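Local coordinates for autolysin E (Staphylococcus aureus, PDB 4PI8), which probably cleaves glycosidic bonds in the NAG-NAM glycan strands of bacterial peptidoglycan, as a cell-wall glycosidase of the lysozyme clan, at residues N178-P186 / D220-K228; N97-V107 / K203-Y212. The protein carries 1 engineered substitution. One frame throughout, in Å; residues are numbered along the deposited sequence. Where two conformers were deposited one is given.

Contact 1: residues N178-P186 / D220-K228; sequences NLYQMRWNP and DDIRQTYYK
Three tyrosines, Y180 from a short helix and Y226 and Y227 from the C-terminal tail, crowd together, and two of their hydroxyls meet: Y227 OH lies 2.7 Å from Y180 OH, at the edge of each ring. Y180 OH also bonds to the carbonyl of M45, in helix 38-45, which joins that helix to the pair. The motif beside this cluster is a capping box at the start of helix 179-184. N178 OD1 accepts from Q181 N almost head-on at its C=O (2.8 Å), while Q181 OE1 accepts a weak bond from N178 N and another from L177 N. With OD1 committed to the cap, N178 ND2 faces the tail and donates to Y226 OH at 3.0 Å. It arrives at the edge of the ring, yet the hydroxyl is tilted 25° from the amide plane. That hydroxyl gives a weak bond to R223 O.

Y226 carries the packing. With its CG anti to the carbonyl carbon (chi1 -58°), the ring is brought against the helix, where CD2 of Y180 sits above the centre of one face; the two ring planes meet obliquely, at 46°. P186 lies alongside, with CG 3.8 Å from Y226 CD1 and CB 3.7 Å from Y227 CE1. R223 grips T225 O side-on through NE and NH2, exactly in its guanidinium plane, and NH2 also pairs with D6. Where helix 179-184 ends, one water donates to W184 O and sits 2.9 Å from Y227 OH.

Contact 2: residues N97-V107 / K203-Y212; sequences NVIYLVSHALV and KIAKLMDKSY
I204 drives its side chain between Y100, S103, H104 and V107. CD1 stands over one face of the H104 imidazole, a CH-pi contact 4.1 Å from the ring centroid and displaced toward the rim. CG2 lies against the backbone N of H104 and CB of S103, and also at the edge of the Y100 ring, near its plane; CG1 crosses V107 at about a right angle, 3.9 Å from V107 CG2. H104 ND1 and Y100 OH, one turn apart, are hydrogen-bonded at 2.7 Å (either may donate), which ties the two rings together; H104 offers I204 its face and Y100 its edge. F131, Y194 and W200 also meet the H104 ring.

I204 is thus a knob in a hole of four residues, where helix 98-108 packs on helix 200-215 in the lysozyme-clan domain. The helix axes approach to 8.6 Å and run at 131° to each other, closer to antiparallel than parallel. The closest backbones are at S103 and I204, where a small serine faces the neighbouring helix. With chi1 at -57°, S103 OG turns back to I99 O (2.7 Å), and that carbonyl takes S103 N from the opposite face. A water that donates to S103 OG also sits 2.7 Å from S211 OG, linking the two serines across the helices.

L207 CD1 packs 3.9 Å from both V107 CG2 and L106 CB. M208 bends at chi3 (66°), which lays SD and CE against CB of Y100. One turn on, Y212 presents its ring edge to I99, whose CG2 also touches S211 CB. At the start of helix 98-108 the N97 side chain caps with OD1, accepting from Y100 N, while N97 ND2 donates to Y212 OH at 2.9 Å, the hydroxyl lying in the amide plane.

How the contacts relate
The centres of contacts 1 and 2 are about 17 Å apart, but the two touch through helix 179-184. L179 and M182, which do not touch the C-terminal tail, pack on Y100 of contact 2, with L179 CD2 3.7 Å from Y100 CE1; L179 CD1 also meets I204 CG2. Along the chain the order is 97-107, 178-186, 203-212, 220-228, so the segments alternate and the contacts interlock. Helix 200-215 follows helix 179-184 directly, and the tail after it returns to pack along that same short helix. Contact 2 lies nearer the centre of the chain, the side chain of H104 about 7 Å from the bound N-acetylmuramic acid, while contact 1 lies farther out, where the tail packs on helix 179-184.

Contact 1: residues N178-P186 / D220-K228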
loop_
_atom_site.group_PDB
_atom_site.type_symbol
_atom_site.label_atom_id
_atom_site.label_comp_id
_atom_site.label_asym_id
_atom_site.label_seq_id
_atom_site.Cartn_x
_atom_site.Cartn_y
_atom_site.Cartn_z
ATOM N N ASN A 178 6.862 2.231 -7.365
ATOM C CA ASN A 178 7.499 1.928 -6.084
ATOM C C ASN A 178 6.786 2.628 -4.977
ATOM O O ASN A 178 5.879 3.473 -5.205
ATOM C CB ASN A 178 8.993 2.171 -6.160
ATOM C CG ASN A 178 9.365 3.617 -6.306
ATOM O OD1 ASN A 178 8.730 4.523 -5.774
ATOM N ND2 ASN A 178 10.501 3.824 -7.014
ATOM N N LEU A 179 7.104 2.268 -3.724
ATOM C CA LEU A 179 6.371 2.834 -2.628
ATOM C C LEU A 179 6.437 4.353 -2.533
ATOM O O LEU A 179 5.496 5.050 -2.213
ATOM C CB LEU A 179 6.793 2.208 -1.272
ATOM C CG LEU A 179 6.469 0.707 -1.112
ATOM C CD1 LEU A 179 7.253 0.170 0.061
ATOM C CD2 LEU A 179 5.008 0.406 -0.979
ATOM N N TYR A 180 7.660 4.853 -2.744
ATOM C CA TYR A 180 7.871 6.315 -2.738
ATOM C C TYR A 180 6.924 7.030 -3.720
ATOM O O TYR A 180 6.324 8.022 -3.380
ATOM C CB TYR A 180 9.331 6.663 -3.070
ATOM C CG TYR A 180 9.601 8.136 -2.866
ATOM C CD1 TYR A 180 9.882 8.652 -1.623
ATOM C CD2 TYR A 180 9.534 9.029 -3.910
ATOM C CE1 TYR A 180 10.061 10.004 -1.416
ATOM C CE2 TYR A 180 9.702 10.395 -3.688
ATOM C CZ TYR A 180 9.978 10.862 -2.461
ATOM O OH TYR A 180 10.117 12.251 -2.251
ATOM N N GLN A 181 6.861 6.492 -4.928
ATOM C CA GLN A 181 5.987 7.089 -5.947
ATOM C C GLN A 181 4.529 6.950 -5.599
ATOM O O GLN A 181 3.721 7.849 -5.866
ATOM C CB GLN A 181 6.230 6.547 -7.335
ATOM C CG GLN A 181 7.617 6.843 -7.889
ATOM C CD GLN A 181 7.880 6.073 -9.143
ATOM O OE1 GLN A 181 7.619 4.873 -9.245
ATOM N NE2 GLN A 181 8.383 6.770 -10.176
ATOM N N MET A 182 4.133 5.806 -5.034
ATOM C CA MET A 182 2.739 5.611 -4.612
ATOM C C MET A 182 2.379 6.633 -3.546
ATOM O O MET A 182 1.219 7.112 -3.506
ATOM C CB MET A 182 2.541 4.183 -4.089
ATOM C CG MET A 182 2.600 3.137 -5.180
ATOM S SD MET A 182 2.490 1.443 -4.566
ATOM C CE MET A 182 0.746 1.368 -4.144
ATOM N N ARG A 183 3.313 6.936 -2.642
ATOM C CA ARG A 183 3.039 7.811 -1.535
ATOM C C ARG A 183 3.121 9.314 -1.879
ATOM O O ARG A 183 2.357 10.108 -1.343
ATOM C CB ARG A 183 3.966 7.494 -0.359
ATOM C CG ARG A 183 3.807 8.386 0.843
ATOM C CD ARG A 183 2.397 8.379 1.444
ATOM N NE ARG A 183 2.264 9.302 2.577
ATOM C CZ ARG A 183 2.024 10.601 2.468
ATOM N NH1 ARG A 183 1.989 11.189 1.280
ATOM N NH2 ARG A 183 1.863 11.323 3.573
ATOM N N TRP A 184 4.116 9.690 -2.684
ATOM C CA TRP A 184 4.453 11.086 -2.863
ATOM C C TRP A 184 4.312 11.547 -4.329
ATOM O O TRP A 184 4.539 12.725 -4.602
ATOM C CB TRP A 184 5.882 11.364 -2.362
ATOM C CG TRP A 184 6.116 11.072 -0.915
ATOM C CD1 TRP A 184 6.842 10.049 -0.409
ATOM C CD2 TRP A 184 5.641 11.828 0.200
ATOM N NE1 TRP A 184 6.780 10.104 0.941
ATOM C CE2 TRP A 184 6.070 11.179 1.360
ATOM C CE3 TRP A 184 4.863 12.997 0.341
ATOM C CZ2 TRP A 184 5.778 11.652 2.630
ATOM C CZ3 TRP A 184 4.602 13.467 1.602
ATOM C CH2 TRP A 184 5.056 12.766 2.737
ATOM N N ASN A 185 3.923 10.679 -5.224
ATOM C CA ASN A 185 3.707 10.992 -6.639
ATOM C C ASN A 185 4.538 12.138 -7.153
ATOM O O ASN A 185 4.009 13.181 -7.557
ATOM C CB ASN A 185 2.213 11.227 -6.885
ATOM C CG ASN A 185 1.821 11.075 -8.350
ATOM O OD1 ASN A 185 2.600 10.626 -9.187
ATOM N ND2 ASN A 185 0.540 11.376 -8.624
ATOM N N PRO A 186 5.845 12.004 -7.181
ATOM C CA PRO A 186 6.705 13.131 -7.558
ATOM C C PRO A 186 6.442 13.619 -8.979
ATOM O O PRO A 186 6.757 14.830 -9.257
ATOM C CB PRO A 186 8.110 12.590 -7.403
ATOM C CG PRO A 186 7.984 11.137 -7.242
ATOM C CD PRO A 186 6.631 10.866 -6.695
ATOM N N ASP A 220 14.958 -5.971 -7.032
ATOM C CA ASP A 220 14.808 -5.527 -8.404
ATOM C C ASP A 220 15.322 -4.092 -8.454
ATOM O O ASP A 220 16.027 -3.612 -7.555
ATOM C CB ASP A 220 13.303 -5.635 -8.840
ATOM C CG ASP A 220 12.867 -7.098 -9.211
ATOM O OD1 ASP A 220 13.425 -7.667 -10.212
ATOM O OD2 ASP A 220 11.937 -7.680 -8.525
ATOM N N ASP A 221 14.989 -3.403 -9.537
ATOM C CA ASP A 221 15.593 -2.141 -9.846
ATOM C C ASP A 221 15.260 -1.074 -8.830
ATOM O O ASP A 221 14.091 -0.925 -8.403
ATOM C CB ASP A 221 15.130 -1.666 -11.249
ATOM C CG ASP A 221 15.610 -2.602 -12.379
ATOM O OD1 ASP A 221 16.796 -3.043 -12.331
ATOM O OD2 ASP A 221 14.799 -2.909 -13.293
ATOM N N ILE A 222 16.249 -0.311 -8.440
ATOM C CA ILE A 222 16.115 0.778 -7.533
ATOM C C ILE A 222 16.238 2.080 -8.310
ATOM O O ILE A 222 17.175 2.288 -9.104
ATOM C CB ILE A 222 17.249 0.809 -6.493
ATOM C CG1 ILE A 222 17.370 -0.550 -5.754
ATOM C CG2 ILE A 222 17.102 2.010 -5.576
ATOM C CD1 ILE A 222 16.120 -1.023 -5.051
ATOM N N ARG A 223 15.273 2.946 -8.127
ATOM C CA ARG A 223 15.274 4.241 -8.829
ATOM C C ARG A 223 15.725 5.308 -7.894
ATOM O O ARG A 223 15.185 5.508 -6.805
ATOM C CB ARG A 223 13.905 4.562 -9.357
ATOM C CG ARG A 223 13.876 5.963 -9.948
ATOM C CD ARG A 223 12.585 6.215 -10.697
ATOM N NE ARG A 223 12.538 7.609 -11.078
ATOM C CZ ARG A 223 11.708 8.141 -11.968
ATOM N NH1 ARG A 223 10.822 7.411 -12.636
ATOM N NH2 ARG A 223 11.821 9.435 -12.195
ATOM N N GLN A 224 16.719 6.084 -8.334
ATOM C CA GLN A 224 17.312 7.133 -7.533
ATOM C C GLN A 224 16.696 8.533 -7.600
ATOM O O GLN A 224 16.690 9.246 -6.607
ATOM C CB GLN A 224 18.799 7.318 -7.983
ATOM C CG GLN A 224 19.639 6.055 -8.023
ATOM C CD GLN A 224 19.853 5.448 -6.648
ATOM O OE1 GLN A 224 20.147 6.148 -5.668
ATOM N NE2 GLN A 224 19.714 4.132 -6.570
ATOM N N THR A 225 16.270 8.923 -8.779
ATOM C CA THR A 225 16.032 10.319 -9.091
ATOM C C THR A 225 14.561 10.555 -9.415
ATOM O O THR A 225 14.003 9.922 -10.294
ATOM C CB THR A 225 16.940 10.742 -10.259
ATOM O OG1 THR A 225 18.329 10.613 -9.847
ATOM C CG2 THR A 225 16.701 12.169 -10.662
ATOM N N TYR A 226 14.022 11.529 -8.723
ATOM C CA TYR A 226 12.592 11.912 -8.843
ATOM C C TYR A 226 12.342 13.359 -9.106
ATOM O O TYR A 226 11.240 13.695 -9.550
ATOM C CB TYR A 226 11.866 11.495 -7.558
ATOM C CG TYR A 226 11.996 10.024 -7.296
ATOM C CD1 TYR A 226 11.111 9.111 -7.826
ATOM C CD2 TYR A 226 13.063 9.555 -6.564
ATOM C CE1 TYR A 226 11.262 7.761 -7.601
ATOM C CE2 TYR A 226 13.220 8.207 -6.332
ATOM C CZ TYR A 226 12.324 7.324 -6.865
ATOM O OH TYR A 226 12.504 5.962 -6.667
ATOM N N TYR A 227 13.300 14.243 -8.784
ATOM C CA TYR A 227 13.118 15.681 -8.792
ATOM C C TYR A 227 14.196 16.334 -9.630
ATOM O O TYR A 227 15.256 15.768 -9.825
ATOM C CB TYR A 227 13.142 16.225 -7.358
ATOM C CG TYR A 227 12.073 15.647 -6.462
ATOM C CD1 TYR A 227 10.734 16.009 -6.624
ATOM C CD2 TYR A 227 12.399 14.720 -5.502
ATOM C CE1 TYR A 227 9.733 15.475 -5.834
ATOM C CE2 TYR A 227 11.400 14.213 -4.650
ATOM C CZ TYR A 227 10.091 14.549 -4.839
ATOM O OH TYR A 227 9.062 14.033 -4.043
ATOM N N LYS A 228 13.883 17.527 -10.127
ATOM C CA LYS A 228 14.841 18.249 -10.983
ATOM C C LYS A 228 16.058 18.624 -10.159
ATOM O O LYS A 228 15.937 18.915 -8.989
ATOM C CB LYS A 228 14.162 19.502 -11.577
ATOM C CG LYS A 228 13.127 19.130 -12.591
ATOM C CD LYS A 228 12.486 20.312 -13.309
ATOM C CE LYS A 228 11.834 19.876 -14.602
ATOM N NZ LYS A 228 11.541 21.101 -15.409
ATOM O OXT LYS A 228 17.176 18.601 -10.719
HETATM O O HOH W 1 6.244 14.860 -4.205
HETATM O O HOH W 2 9.210 15.525 -10.374
#

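Contact 2: residues N97-V107 / K203-Y212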
loop_
_atom_site.group_PDB
_atom_site.type_symbol
_atom_site.label_atom_id
_atom_site.label_comp_id
_atom_site.label_asym_id
_atom_site.label_seq_id
_atom_site.Cartn_x
_atom_site.Cartn_y
_atom_site.Cartn_z
ATOM N N ASN A 97 4.402 -7.723 -7.096
ATOM C CA ASN A 97 5.362 -8.372 -6.143
ATOM C C ASN A 97 4.627 -8.928 -4.924
ATOM O O ASN A 97 3.994 -8.135 -4.223
ATOM C CB ASN A 97 6.426 -7.351 -5.817
ATOM C CG ASN A 97 7.476 -7.834 -4.855
ATOM O OD1 ASN A 97 7.165 -8.416 -3.804
ATOM N ND2 ASN A 97 8.706 -7.440 -5.070
ATOM N N VAL A 98 4.695 -10.224 -4.685
ATOM C CA VAL A 98 3.845 -10.799 -3.637
ATOM C C VAL A 98 4.359 -10.440 -2.244
ATOM O O VAL A 98 3.551 -10.397 -1.286
ATOM C CB VAL A 98 3.688 -12.348 -3.770
ATOM C CG1 VAL A 98 4.973 -13.093 -3.386
ATOM C CG2 VAL A 98 2.485 -12.849 -3.033
ATOM N N ILE A 99 5.657 -10.213 -2.108
ATOM C CA ILE A 99 6.163 -9.789 -0.799
ATOM C C ILE A 99 5.638 -8.383 -0.453
ATOM O O ILE A 99 5.257 -8.099 0.692
ATOM C CB ILE A 99 7.654 -9.944 -0.676
ATOM C CG1 ILE A 99 8.053 -11.422 -0.590
ATOM C CG2 ILE A 99 8.195 -9.165 0.506
ATOM C CD1 ILE A 99 9.530 -11.703 -0.681
ATOM N N TYR A 100 5.636 -7.485 -1.441
ATOM C CA TYR A 100 5.019 -6.198 -1.281
ATOM C C TYR A 100 3.565 -6.373 -0.929
ATOM O O TYR A 100 3.072 -5.742 0.022
ATOM C CB TYR A 100 5.183 -5.372 -2.579
ATOM C CG TYR A 100 4.079 -4.366 -2.717
ATOM C CD1 TYR A 100 3.932 -3.322 -1.826
ATOM C CD2 TYR A 100 3.084 -4.547 -3.675
ATOM C CE1 TYR A 100 2.846 -2.493 -1.886
ATOM C CE2 TYR A 100 1.999 -3.703 -3.772
ATOM C CZ TYR A 100 1.850 -2.727 -2.829
ATOM O OH TYR A 100 0.712 -1.937 -2.874
ATOM N N LEU A 101 2.833 -7.228 -1.647
ATOM C CA LEU A 101 1.403 -7.340 -1.451
ATOM C C LEU A 101 1.079 -7.817 -0.029
ATOM O O LEU A 101 0.191 -7.250 0.653
ATOM C CB LEU A 101 0.780 -8.281 -2.472
ATOM C CG LEU A 101 -0.694 -8.165 -2.728
ATOM C CD1 LEU A 101 -1.115 -6.795 -3.236
ATOM C CD2 LEU A 101 -1.068 -9.274 -3.695
ATOM N N VAL A 102 1.785 -8.828 0.437
ATOM C CA VAL A 102 1.624 -9.339 1.782
ATOM C C VAL A 102 1.941 -8.244 2.754
ATOM O O VAL A 102 1.233 -8.043 3.757
ATOM C CB VAL A 102 2.508 -10.583 2.020
ATOM C CG1 VAL A 102 2.630 -10.873 3.510
ATOM C CG2 VAL A 102 1.924 -11.794 1.227
ATOM N N SER A 103 3.112 -7.574 2.578
ATOM C CA SER A 103 3.529 -6.547 3.517
ATOM C C SER A 103 2.541 -5.415 3.624
ATOM O O SER A 103 2.241 -4.918 4.725
ATOM C CB SER A 103 4.957 -6.033 3.181
ATOM O OG SER A 103 5.908 -7.102 3.159
ATOM N N HIS A 104 2.024 -4.946 2.508
ATOM C CA HIS A 104 1.001 -3.921 2.473
ATOM C C HIS A 104 -0.213 -4.400 3.248
ATOM O O HIS A 104 -0.737 -3.653 4.104
ATOM C CB HIS A 104 0.720 -3.553 1.028
ATOM C CG HIS A 104 -0.195 -2.385 0.846
ATOM N ND1 HIS A 104 -0.395 -1.808 -0.374
ATOM C CD2 HIS A 104 -0.986 -1.725 1.733
ATOM C CE1 HIS A 104 -1.240 -0.816 -0.243
ATOM N NE2 HIS A 104 -1.618 -0.741 1.018
ATOM N N ALA A 105 -0.714 -5.593 2.957
ATOM C CA ALA A 105 -1.906 -6.100 3.666
ATOM C C ALA A 105 -1.642 -6.167 5.122
ATOM O O ALA A 105 -2.594 -5.847 5.914
ATOM C CB ALA A 105 -2.299 -7.458 3.120
ATOM N N LEU A 106 -0.470 -6.575 5.567
ATOM C CA LEU A 106 -0.189 -6.673 7.008
ATOM C C LEU A 106 -0.220 -5.296 7.655
ATOM O O LEU A 106 -0.788 -5.138 8.752
ATOM C CB LEU A 106 1.131 -7.345 7.248
ATOM C CG LEU A 106 1.196 -8.823 6.884
ATOM C CD1 LEU A 106 2.617 -9.387 6.954
ATOM C CD2 LEU A 106 0.229 -9.642 7.778
ATOM N N VAL A 107 0.370 -4.287 7.045
ATOM C CA VAL A 107 0.277 -2.901 7.575
ATOM C C VAL A 107 -1.150 -2.444 7.613
ATOM O O VAL A 107 -1.619 -1.875 8.668
ATOM C CB VAL A 107 1.202 -1.982 6.732
ATOM C CG1 VAL A 107 0.950 -0.462 6.984
ATOM C CG2 VAL A 107 2.651 -2.390 6.976
ATOM N N LYS A 203 6.827 1.816 6.735
ATOM C CA LYS A 203 6.244 0.667 7.440
ATOM C C LYS A 203 6.178 -0.547 6.504
ATOM O O LYS A 203 6.555 -1.685 6.893
ATOM C CB LYS A 203 4.884 0.952 7.984
ATOM C CG LYS A 203 4.905 2.049 9.055
ATOM C CD LYS A 203 3.493 2.535 9.405
ATOM C CE LYS A 203 3.525 3.516 10.582
ATOM N NZ LYS A 203 2.185 4.046 10.858
ATOM N N ILE A 204 5.746 -0.372 5.285
ATOM C CA ILE A 204 5.638 -1.494 4.346
ATOM C C ILE A 204 7.038 -1.961 3.990
ATOM O O ILE A 204 7.323 -3.168 3.940
ATOM C CB ILE A 204 4.802 -1.062 3.091
ATOM C CG1 ILE A 204 3.388 -0.713 3.518
ATOM C CG2 ILE A 204 4.804 -2.191 2.088
ATOM C CD1 ILE A 204 2.558 -0.127 2.426
ATOM N N ALA A 205 7.938 -1.025 3.722
ATOM C CA ALA A 205 9.349 -1.360 3.332
ATOM C C ALA A 205 10.056 -2.175 4.428
ATOM O O ALA A 205 10.835 -3.085 4.087
ATOM C CB ALA A 205 10.145 -0.085 3.025
ATOM N N LYS A 206 9.786 -1.864 5.688
ATOM C CA LYS A 206 10.452 -2.591 6.782
ATOM C C LYS A 206 10.068 -4.052 6.737
ATOM O O LYS A 206 10.906 -4.962 6.853
ATOM C CB LYS A 206 10.073 -1.981 8.104
ATOM C CG LYS A 206 10.804 -2.671 9.254
ATOM C CD LYS A 206 10.559 -2.026 10.609
ATOM C CE LYS A 206 9.130 -2.202 11.074
ATOM N NZ LYS A 206 8.728 -3.612 11.323
ATOM N N LEU A 207 8.795 -4.337 6.565
ATOM C CA LEU A 207 8.347 -5.715 6.462
ATOM C C LEU A 207 8.872 -6.384 5.224
ATOM O O LEU A 207 9.256 -7.561 5.252
ATOM C CB LEU A 207 6.817 -5.828 6.494
ATOM C CG LEU A 207 6.137 -5.312 7.755
ATOM C CD1 LEU A 207 4.655 -5.639 7.669
ATOM C CD2 LEU A 207 6.752 -5.925 9.025
ATOM N N MET A 208 8.916 -5.677 4.097
ATOM C CA MET A 208 9.448 -6.242 2.903
ATOM C C MET A 208 10.892 -6.641 3.080
ATOM O O MET A 208 11.289 -7.714 2.638
ATOM C CB MET A 208 9.388 -5.270 1.720
ATOM C CG MET A 208 7.961 -5.055 1.234
ATOM S SD MET A 208 7.852 -3.839 -0.111
ATOM C CE MET A 208 8.704 -4.702 -1.342
ATOM N N ASP A 209 11.671 -5.760 3.701
ATOM C CA ASP A 209 13.099 -6.071 3.845
ATOM C C ASP A 209 13.279 -7.328 4.715
ATOM O O ASP A 209 14.134 -8.167 4.384
ATOM C CB ASP A 209 13.826 -4.882 4.453
ATOM C CG ASP A 209 15.275 -4.797 3.997
ATOM O OD1 ASP A 209 15.689 -5.388 2.985
ATOM O OD2 ASP A 209 15.976 -4.025 4.666
ATOM N N LYS A 210 12.517 -7.421 5.788
ATOM C CA LYS A 210 12.610 -8.607 6.636
ATOM C C LYS A 210 12.308 -9.868 5.804
ATOM O O LYS A 210 12.992 -10.896 5.904
ATOM C CB LYS A 210 11.686 -8.456 7.827
ATOM C CG LYS A 210 11.952 -9.338 9.022
ATOM C CD LYS A 210 11.004 -8.953 10.160
ATOM C CE LYS A 210 11.645 -7.979 11.099
ATOM N NZ LYS A 210 10.813 -7.819 12.316
ATOM N N SER A 211 11.256 -9.831 4.978
ATOM C CA SER A 211 10.877 -11.015 4.220
ATOM C C SER A 211 11.912 -11.326 3.144
ATOM O O SER A 211 12.215 -12.509 2.880
ATOM C CB SER A 211 9.509 -10.787 3.600
ATOM O OG SER A 211 8.540 -10.600 4.563
ATOM N N TYR A 212 12.489 -10.306 2.502
ATOM C CA TYR A 212 13.547 -10.523 1.520
ATOM C C TYR A 212 14.725 -11.262 2.193
ATOM O O TYR A 212 15.287 -12.179 1.592
ATOM C CB TYR A 212 14.078 -9.207 0.870
ATOM C CG TYR A 212 13.333 -8.807 -0.372
ATOM C CD1 TYR A 212 11.977 -8.563 -0.356
ATOM C CD2 TYR A 212 13.987 -8.687 -1.567
ATOM C CE1 TYR A 212 11.318 -8.270 -1.548
ATOM C CE2 TYR A 212 13.316 -8.374 -2.753
ATOM C CZ TYR A 212 11.969 -8.176 -2.692
ATOM O OH TYR A 212 11.315 -7.893 -3.883
HETATM O O HOH W 3 6.063 -9.492 4.836
#